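Local coordinates for protein N-acetylmuramoyl-L-alanine amidase (Mycobacteroides abscessus, PDB 7AGL) that probably cleaves the amide bond between N-acetylmuramic acid and L-alanine in peptidoglycan, using a zinc-dependent active site, at residues Y97-V102 against A173-V178; G113-H118 against P152-G157; F117-S122 against V178-G183. All blocks are in the same frame, centred on the assembly; numbering follows the deposited sequence.

Contact 1: Y97-V102 against A173-V178; sequences YNPDAV and AQHPKV
The carbonyl oxygen of P176 receives the backbone N-H of V102, with 2.9 Å from V102 N to P176 O, and the CA-H of A101 bears on the same oxygen. This begins the parallel ladder between strands 101-108 and 177-184, central neighbours in the mixed sheet of this amidase's alpha/beta fold. The next bond runs the other way across the gap: V178 N gives its hydrogen to V102 O at 3.1 Å. V102 thereby pairs with K177 through two bonds, to P176 and V178, in a parallel bridge. K177 CA adds a CA-H...O contact to the V102 carbonyl.

K177 is fully extended, CG anti to its own nitrogen (chi1 178°), and the stem runs past the valine, K177 CG lying 3.8 Å from V102 CB while CD and CE skirt CG1. A lysine suits this spot because its methylenes pack on the valine while NZ continues to a salt bridge with E94 and the carbonyl of G169.

Before the strands, H175 meets the loop that follows helix 87-96. P99 lays CD almost centrally over one imidazole face, 3.7 Å from the H175 ring centroid, a CH-pi contact for which the C-H bonds of CD, beside the electron-withdrawing nitrogen, are well suited. N98, an asparagine able to adopt the positive phi found just after helix 87-96, turns OD1 to the same ring; the H175 NE2 to N98 OD1 bond is weak, bent to 132°, with the amide and ring planes 64° apart. Beside it, P99 O sits 3.3 Å from H175 CD2.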
loop_
_atom_site.group_PDB
_atom_site.type_symbol
_atom_site.label_atom_id
_atom_site.label_comp_id
_atom_site.label_asym_id
_atom_site.label_seq_id
_atom_site.Cartn_x
_atom_site.Cartn_y
_atom_site.Cartn_z
ATOM N N TYR A 97 -5.574 -15.386 4.565
ATOM C CA TYR A 97 -6.908 -15.266 3.979
ATOM C C TYR A 97 -7.019 -15.891 2.587
ATOM O O TYR A 97 -8.090 -15.808 1.978
ATOM C CB TYR A 97 -7.324 -13.794 3.909
ATOM C CG TYR A 97 -7.680 -13.192 5.250
ATOM C CD1 TYR A 97 -8.915 -13.458 5.839
ATOM C CD2 TYR A 97 -6.791 -12.355 5.929
ATOM C CE1 TYR A 97 -9.255 -12.923 7.073
ATOM C CE2 TYR A 97 -7.135 -11.792 7.156
ATOM C CZ TYR A 97 -8.369 -12.085 7.723
ATOM O OH TYR A 97 -8.724 -11.545 8.949
ATOM N N ASN A 98 -5.957 -16.531 2.083
ATOM C CA ASN A 98 -5.917 -17.006 0.700
ATOM C C ASN A 98 -6.483 -15.974 -0.283
ATOM O O ASN A 98 -7.322 -16.313 -1.132
ATOM C CB ASN A 98 -6.676 -18.329 0.580
ATOM C CG ASN A 98 -6.309 -19.097 -0.672
ATOM O OD1 ASN A 98 -5.268 -18.851 -1.279
ATOM N ND2 ASN A 98 -7.163 -20.043 -1.063
ATOM N N PRO A 99 -6.034 -14.723 -0.231
ATOM C CA PRO A 99 -6.670 -13.681 -1.043
ATOM C C PRO A 99 -6.351 -13.799 -2.528
ATOM O O PRO A 99 -5.317 -14.324 -2.951
ATOM C CB PRO A 99 -6.083 -12.390 -0.470
ATOM C CG PRO A 99 -4.716 -12.794 -0.006
ATOM C CD PRO A 99 -4.890 -14.191 0.536
ATOM N N ASP A 100 -7.262 -13.245 -3.324
ATOM C CA ASP A 100 -7.028 -13.112 -4.754
ATOM C C ASP A 100 -6.107 -11.937 -5.066
ATOM O O ASP A 100 -5.432 -11.947 -6.104
ATOM C CB ASP A 100 -8.374 -12.957 -5.463
ATOM C CG ASP A 100 -9.260 -14.178 -5.282
ATOM O OD1 ASP A 100 -8.920 -15.235 -5.849
ATOM O OD2 ASP A 100 -10.273 -14.104 -4.557
ATOM N N ALA A 101 -6.071 -10.933 -4.185
ATOM C CA ALA A 101 -5.238 -9.742 -4.350
ATOM C C ALA A 101 -5.048 -9.068 -2.994
ATOM O O ALA A 101 -5.938 -9.108 -2.139
ATOM C CB ALA A 101 -5.842 -8.748 -5.352
ATOM N N VAL A 102 -3.869 -8.454 -2.809
ATOM C CA VAL A 102 -3.490 -7.733 -1.597
ATOM C C VAL A 102 -2.983 -6.362 -2.002
ATOM O O VAL A 102 -2.146 -6.262 -2.900
ATOM C CB VAL A 102 -2.385 -8.468 -0.813
ATOM C CG1 VAL A 102 -2.023 -7.658 0.454
ATOM C CG2 VAL A 102 -2.829 -9.882 -0.483
ATOM N N ALA A 173 5.093 -12.145 0.226
ATOM C CA ALA A 173 3.755 -12.356 -0.313
ATOM C C ALA A 173 3.637 -13.715 -1.001
ATOM O O ALA A 173 4.500 -14.095 -1.797
ATOM C CB ALA A 173 3.412 -11.243 -1.306
ATOM N N GLN A 174 2.560 -14.448 -0.688
ATOM C CA GLN A 174 2.223 -15.689 -1.383
ATOM C C GLN A 174 1.080 -15.516 -2.387
ATOM O O GLN A 174 0.650 -16.502 -3.006
ATOM C CB GLN A 174 1.873 -16.781 -0.354
ATOM C CG GLN A 174 3.015 -17.075 0.617
ATOM C CD GLN A 174 4.238 -17.643 -0.094
ATOM O OE1 GLN A 174 4.119 -18.501 -0.965
ATOM N NE2 GLN A 174 5.410 -17.142 0.259
ATOM N N HIS A 175 0.585 -14.299 -2.565
ATOM C CA HIS A 175 -0.536 -13.979 -3.437
ATOM C C HIS A 175 -0.215 -12.663 -4.122
ATOM O O HIS A 175 0.672 -11.933 -3.670
ATOM C CB HIS A 175 -1.841 -13.887 -2.633
ATOM C CG HIS A 175 -2.124 -15.136 -1.863
ATOM N ND1 HIS A 175 -1.622 -15.357 -0.597
ATOM C CD2 HIS A 175 -2.745 -16.281 -2.229
ATOM C CE1 HIS A 175 -1.972 -16.567 -0.192
ATOM N NE2 HIS A 175 -2.660 -17.145 -1.160
ATOM N N PRO A 176 -0.896 -12.339 -5.225
ATOM C CA PRO A 176 -0.564 -11.094 -5.932
ATOM C C PRO A 176 -0.731 -9.890 -5.015
ATOM O O PRO A 176 -1.757 -9.726 -4.340
ATOM C CB PRO A 176 -1.555 -11.070 -7.103
ATOM C CG PRO A 176 -1.909 -12.502 -7.322
ATOM C CD PRO A 176 -1.952 -13.088 -5.935
ATOM N N LYS A 177 0.294 -9.045 -4.981
ATOM C CA LYS A 177 0.319 -7.954 -4.017
ATOM C C LYS A 177 1.056 -6.767 -4.617
ATOM O O LYS A 177 2.046 -6.935 -5.324
ATOM C CB LYS A 177 0.995 -8.393 -2.701
ATOM C CG LYS A 177 1.100 -7.254 -1.665
ATOM C CD LYS A 177 1.749 -7.719 -0.373
ATOM C CE LYS A 177 1.786 -6.586 0.633
ATOM N NZ LYS A 177 2.248 -7.079 1.986
ATOM N N VAL A 178 0.563 -5.562 -4.328
ATOM C CA VAL A 178 1.278 -4.340 -4.660
ATOM C C VAL A 178 1.254 -3.435 -3.442
ATOM O O VAL A 178 0.371 -3.541 -2.578
ATOM C CB VAL A 178 0.682 -3.619 -5.905
ATOM C CG1 VAL A 178 0.832 -4.494 -7.147
ATOM C CG2 VAL A 178 -0.784 -3.243 -5.669
#

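Contact 2: G113-H118 against P152-G157; sequences GGHGFH and PATYIG
H118 meets A153, Y155 and I156 where two irregular loops, one just ahead of strand 118-122 and one after helix 132-147, are joined by backbone bonds. Its CB packs on the A153 methyl, with H118 CB 4.1 Å from A153 CB. With chi1 at 62°, CG lies between the backbone N and carbonyl carbon, which turns one imidazole face to I156. There I156 CG2 sits 3.5 Å from the H118 ring centroid, a CH-pi contact, and CD1 of the isoleucine follows toward NE2. CE1 approaches the Y155 hydroxyl, while H118 ND1 lies 2.8 Å from the oxygen of a water in the ring plane.

F117 O accepts A153 N at 2.7 Å, and H115 O accepts T154 N at 2.9 Å. T154 returns a bond through its hydroxyl, with H115 N to T154 OG1 at 3.2 Å. Glycine fits at 114 because Y155 CD1 lies against its backbone, 3.5 Å from G114 C.

The water also donates to G116 O and Y155 OH, linking imidazole, loop carbonyl and phenol, and the phenol passes the network on to D108. With the methyl, this should restrain rotation of the H118 ring, about 9 Å from the zinc ion.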
loop_
_atom_site.group_PDB
_atom_site.type_symbol
_atom_site.label_atom_id
_atom_site.label_comp_id
_atom_site.label_asym_id
_atom_site.label_seq_id
_atom_site.Cartn_x
_atom_site.Cartn_y
_atom_site.Cartn_z
ATOM N N GLY A 113 9.420 19.290 -4.093
ATOM C CA GLY A 113 8.808 19.510 -5.401
ATOM C C GLY A 113 8.307 18.255 -6.109
ATOM O O GLY A 113 7.652 18.371 -7.153
ATOM N N GLY A 114 8.597 17.078 -5.570
ATOM C CA GLY A 114 8.201 15.820 -6.198
ATOM C C GLY A 114 6.799 15.407 -5.771
ATOM O O GLY A 114 6.426 15.538 -4.605
ATOM N N HIS A 115 6.026 14.880 -6.722
ATOM C CA HIS A 115 4.661 14.497 -6.392
ATOM C C HIS A 115 4.220 13.342 -7.275
ATOM O O HIS A 115 4.836 13.041 -8.294
ATOM C CB HIS A 115 3.691 15.688 -6.522
ATOM C CG HIS A 115 3.613 16.257 -7.906
ATOM N ND1 HIS A 115 2.564 16.004 -8.764
ATOM C CD2 HIS A 115 4.460 17.071 -8.579
ATOM C CE1 HIS A 115 2.761 16.647 -9.903
ATOM N NE2 HIS A 115 3.908 17.297 -9.820
ATOM N N GLY A 116 3.108 12.730 -6.892
ATOM C CA GLY A 116 2.504 11.653 -7.650
ATOM C C GLY A 116 2.720 10.311 -6.973
ATOM O O GLY A 116 3.359 10.207 -5.922
ATOM N N PHE A 117 2.185 9.267 -7.621
ATOM C CA PHE A 117 2.126 7.922 -7.039
ATOM C C PHE A 117 3.208 6.997 -7.604
ATOM O O PHE A 117 3.665 7.154 -8.737
ATOM C CB PHE A 117 0.747 7.288 -7.293
ATOM C CG PHE A 117 0.514 6.883 -8.742
ATOM C CD1 PHE A 117 0.974 5.658 -9.222
ATOM C CD2 PHE A 117 -0.153 7.735 -9.633
ATOM C CE1 PHE A 117 0.797 5.289 -10.561
ATOM C CE2 PHE A 117 -0.348 7.369 -10.970
ATOM C CZ PHE A 117 0.122 6.133 -11.432
ATOM N N HIS A 118 3.570 5.970 -6.823
ATOM C CA HIS A 118 4.296 4.867 -7.450
ATOM C C HIS A 118 3.854 3.534 -6.863
ATOM O O HIS A 118 3.580 3.420 -5.663
ATOM C CB HIS A 118 5.848 5.048 -7.404
ATOM C CG HIS A 118 6.472 5.113 -6.039
ATOM N ND1 HIS A 118 6.377 6.219 -5.223
ATOM C CD2 HIS A 118 7.312 4.255 -5.408
ATOM C CE1 HIS A 118 7.074 6.015 -4.119
ATOM N NE2 HIS A 118 7.660 4.836 -4.209
ATOM N N PRO A 152 1.825 9.906 -12.198
ATOM C CA PRO A 152 2.926 9.030 -11.780
ATOM C C PRO A 152 4.038 9.847 -11.150
ATOM O O PRO A 152 4.359 10.945 -11.614
ATOM C CB PRO A 152 3.376 8.369 -13.089
ATOM C CG PRO A 152 2.166 8.444 -13.962
ATOM C CD PRO A 152 1.551 9.783 -13.639
ATOM N N ALA A 153 4.618 9.298 -10.081
ATOM C CA ALA A 153 5.614 10.009 -9.288
ATOM C C ALA A 153 6.667 10.667 -10.170
ATOM O O ALA A 153 7.243 10.034 -11.062
ATOM C CB ALA A 153 6.295 9.049 -8.304
ATOM N N THR A 154 6.918 11.939 -9.906
ATOM C CA THR A 154 7.907 12.670 -10.690
ATOM C C THR A 154 9.318 12.505 -10.146
ATOM O O THR A 154 10.268 12.995 -10.763
ATOM C CB THR A 154 7.561 14.163 -10.756
ATOM O OG1 THR A 154 7.623 14.746 -9.445
ATOM C CG2 THR A 154 6.175 14.376 -11.352
ATOM N N TYR A 155 9.486 11.799 -9.029
ATOM C CA TYR A 155 10.747 11.844 -8.313
ATOM C C TYR A 155 11.306 10.469 -7.986
ATOM O O TYR A 155 12.408 10.388 -7.419
ATOM C CB TYR A 155 10.577 12.667 -7.018
ATOM C CG TYR A 155 9.626 12.018 -6.048
ATOM C CD1 TYR A 155 8.245 12.201 -6.161
ATOM C CD2 TYR A 155 10.110 11.207 -5.025
ATOM C CE1 TYR A 155 7.369 11.566 -5.271
ATOM C CE2 TYR A 155 9.251 10.586 -4.139
ATOM C CZ TYR A 155 7.890 10.767 -4.265
ATOM O OH TYR A 155 7.053 10.132 -3.384
ATOM N N ILE A 156 10.600 9.392 -8.335
ATOM C CA ILE A 156 11.042 8.040 -7.994
ATOM C C ILE A 156 10.353 7.062 -8.934
ATOM O O ILE A 156 9.243 7.313 -9.410
ATOM C CB ILE A 156 10.754 7.716 -6.504
ATOM C CG1 ILE A 156 11.440 6.409 -6.081
ATOM C CG2 ILE A 156 9.263 7.641 -6.268
ATOM C CD1 ILE A 156 11.387 6.189 -4.562
ATOM N N GLY A 157 11.027 5.934 -9.208
ATOM C CA GLY A 157 10.460 4.911 -10.048
ATOM C C GLY A 157 10.413 5.321 -11.516
ATOM O O GLY A 157 10.997 6.318 -11.953
HETATM O O HOH W 1 8.307 17.155 -10.301
HETATM O O HOH W 2 5.049 8.579 -4.610
#

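Contact 3: F117-S122 against V178-G183; sequences FHVNYS and VLVELG
An antiparallel pairing of strands 118-122 and 177-184 forms this buried contact, at the point where the mixed sheet reverses direction beside the zinc site. The axes of the short segments come within 4.6 Å, their directions differing by 156°. H118 with E181 and N120 with L179 are hydrogen-bonded pairs, and V119 with V180 is the non-hydrogen-bonded pair between them. Each bonded pair has two backbone bonds, among them H118 N to E181 O at 2.9 Å and L179 N to N120 O at 3.0 Å.

L179 O is gripped twice by one residue. N120 N reaches it at 2.8 Å, and N120 ND2 comes to L179 O from the opposite face of the carbonyl, at 3.1 Å. The side-chain donor stands above the carbonyl plane, although the oxygen lies close to the amide plane of N120. A chi1 of -60°, placing CG beside the backbone N, folds the amide back for this bond, while OD1 is held by R164. An asparagine suits the place because one short group can both donate and accept.

E181 lays CB over the H118 face opposite that covered by I156, with E181 CB 3.8 Å from the H118 ring centroid. A bend at chi2 (-87°) turns the carboxylate nearly parallel to the ring. The side chain of E181 is about 4 Å from the zinc ion, which is held by H16, E51 and H106; E181 is probably the glutamate that zinc amidases of this family use in catalysis.

On the other face, V119 CG1 rests on V178 CB at 3.9 Å, beta-branched residues suited to a strand. Helix 132-147 covers that side through F137 on V178 and L145 on V180, while H106 and D108 of strand 101-108 touch the side chain of E181 and strand 161-164 continues the sheet past V119.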
loop_
_atom_site.group_PDB
_atom_site.type_symbol
_atom_site.label_atom_id
_atom_site.label_comp_id
_atom_site.label_asym_id
_atom_site.label_seq_id
_atom_site.Cartn_x
_atom_site.Cartn_y
_atom_site.Cartn_z
ATOM N N PHE A 117 2.185 9.267 -7.621
ATOM C CA PHE A 117 2.126 7.922 -7.039
ATOM C C PHE A 117 3.208 6.997 -7.604
ATOM O O PHE A 117 3.665 7.154 -8.737
ATOM C CB PHE A 117 0.747 7.288 -7.293
ATOM C CG PHE A 117 0.514 6.883 -8.742
ATOM C CD1 PHE A 117 0.974 5.658 -9.222
ATOM C CD2 PHE A 117 -0.153 7.735 -9.633
ATOM C CE1 PHE A 117 0.797 5.289 -10.561
ATOM C CE2 PHE A 117 -0.348 7.369 -10.970
ATOM C CZ PHE A 117 0.122 6.133 -11.432
ATOM N N HIS A 118 3.570 5.970 -6.823
ATOM C CA HIS A 118 4.296 4.867 -7.450
ATOM C C HIS A 118 3.854 3.534 -6.863
ATOM O O HIS A 118 3.580 3.420 -5.663
ATOM C CB HIS A 118 5.848 5.048 -7.404
ATOM C CG HIS A 118 6.472 5.113 -6.039
ATOM N ND1 HIS A 118 6.377 6.219 -5.223
ATOM C CD2 HIS A 118 7.312 4.255 -5.408
ATOM C CE1 HIS A 118 7.074 6.015 -4.119
ATOM N NE2 HIS A 118 7.660 4.836 -4.209
ATOM N N VAL A 119 3.760 2.542 -7.748
ATOM C CA VAL A 119 3.303 1.195 -7.435
ATOM C C VAL A 119 4.543 0.325 -7.286
ATOM O O VAL A 119 5.268 0.089 -8.263
ATOM C CB VAL A 119 2.376 0.655 -8.535
ATOM C CG1 VAL A 119 1.915 -0.778 -8.194
ATOM C CG2 VAL A 119 1.173 1.604 -8.752
ATOM N N ASN A 120 4.799 -0.129 -6.054
ATOM C CA ASN A 120 5.953 -0.954 -5.742
ATOM C C ASN A 120 5.578 -2.423 -5.836
ATOM O O ASN A 120 4.491 -2.825 -5.407
ATOM C CB ASN A 120 6.467 -0.662 -4.324
ATOM C CG ASN A 120 6.885 0.782 -4.153
ATOM O OD1 ASN A 120 8.047 1.123 -4.374
ATOM N ND2 ASN A 120 5.928 1.652 -3.811
ATOM N N TYR A 121 6.488 -3.218 -6.396
ATOM C CA TYR A 121 6.267 -4.649 -6.543
ATOM C C TYR A 121 7.589 -5.384 -6.384
ATOM O O TYR A 121 8.671 -4.816 -6.570
ATOM C CB TYR A 121 5.625 -4.967 -7.904
ATOM C CG TYR A 121 6.536 -4.700 -9.080
ATOM C CD1 TYR A 121 6.652 -3.419 -9.618
ATOM C CD2 TYR A 121 7.282 -5.724 -9.657
ATOM C CE1 TYR A 121 7.498 -3.169 -10.688
ATOM C CE2 TYR A 121 8.129 -5.485 -10.722
ATOM C CZ TYR A 121 8.234 -4.208 -11.235
ATOM O OH TYR A 121 9.075 -3.973 -12.304
ATOM N N SER A 122 7.488 -6.675 -6.074
ATOM C CA SER A 122 8.675 -7.482 -5.822
ATOM C C SER A 122 9.472 -7.708 -7.101
ATOM O O SER A 122 8.949 -8.203 -8.108
ATOM C CB SER A 122 8.278 -8.824 -5.204
ATOM O OG SER A 122 9.437 -9.607 -4.953
ATOM N N VAL A 178 0.563 -5.562 -4.328
ATOM C CA VAL A 178 1.278 -4.340 -4.660
ATOM C C VAL A 178 1.254 -3.435 -3.442
ATOM O O VAL A 178 0.371 -3.541 -2.578
ATOM C CB VAL A 178 0.682 -3.619 -5.905
ATOM C CG1 VAL A 178 0.832 -4.494 -7.147
ATOM C CG2 VAL A 178 -0.784 -3.243 -5.669
ATOM N N LEU A 179 2.264 -2.574 -3.348
ATOM C CA LEU A 179 2.338 -1.547 -2.309
ATOM C C LEU A 179 2.272 -0.224 -3.047
ATOM O O LEU A 179 3.210 0.127 -3.779
ATOM C CB LEU A 179 3.621 -1.667 -1.478
ATOM C CG LEU A 179 3.767 -0.751 -0.247
ATOM C CD1 LEU A 179 4.884 -1.286 0.667
ATOM C CD2 LEU A 179 4.038 0.729 -0.586
ATOM N N VAL A 180 1.169 0.501 -2.864
ATOM C CA VAL A 180 0.955 1.758 -3.572
ATOM C C VAL A 180 1.351 2.892 -2.645
ATOM O O VAL A 180 0.724 3.088 -1.603
ATOM C CB VAL A 180 -0.503 1.915 -4.032
ATOM C CG1 VAL A 180 -0.657 3.205 -4.842
ATOM C CG2 VAL A 180 -0.924 0.708 -4.885
ATOM N N GLU A 181 2.390 3.634 -3.020
ATOM C CA GLU A 181 2.686 4.930 -2.420
ATOM C C GLU A 181 1.852 5.964 -3.183
ATOM O O GLU A 181 2.099 6.224 -4.365
ATOM C CB GLU A 181 4.185 5.224 -2.494
ATOM C CG GLU A 181 5.058 4.308 -1.602
ATOM C CD GLU A 181 5.195 4.825 -0.194
ATOM O OE1 GLU A 181 4.510 5.827 0.118
ATOM O OE2 GLU A 181 5.984 4.235 0.597
ATOM N N LEU A 182 0.835 6.530 -2.523
ATOM C CA LEU A 182 -0.144 7.312 -3.270
ATOM C C LEU A 182 0.356 8.710 -3.603
ATOM O O LEU A 182 -0.145 9.325 -4.543
ATOM C CB LEU A 182 -1.478 7.380 -2.502
ATOM C CG LEU A 182 -2.301 6.095 -2.613
ATOM C CD1 LEU A 182 -3.470 6.087 -1.605
ATOM C CD2 LEU A 182 -2.832 5.928 -4.021
ATOM N N GLY A 183 1.325 9.216 -2.853
ATOM C CA GLY A 183 1.871 10.529 -3.131
ATOM C C GLY A 183 2.957 10.850 -2.129
ATOM O O GLY A 183 3.322 10.021 -1.289
#

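How the contacts relate
Strand 177-184 joins contacts 1 and 3: contact 1 pairs its start with strand 101-108, and contact 3 pairs the residues that follow with strand 118-122, V178 serving both. Their centres are 15 Å apart. Contact 2 is attached through F117 and H118, which it shares with contact 3, 10 Å away between centres, and it anchors the loop that leads into strand 118-122. Contacts 1 and 2 lie on opposite sides of the chain's centre, 25 Å between centres. The zinc, bound by H16, E51 and H106, is about 4 Å from the side chain of E181 in contact 3, about 9 Å from that of H118, shared by contacts 2 and 3, and about 12 Å from that of K177 in contact 1.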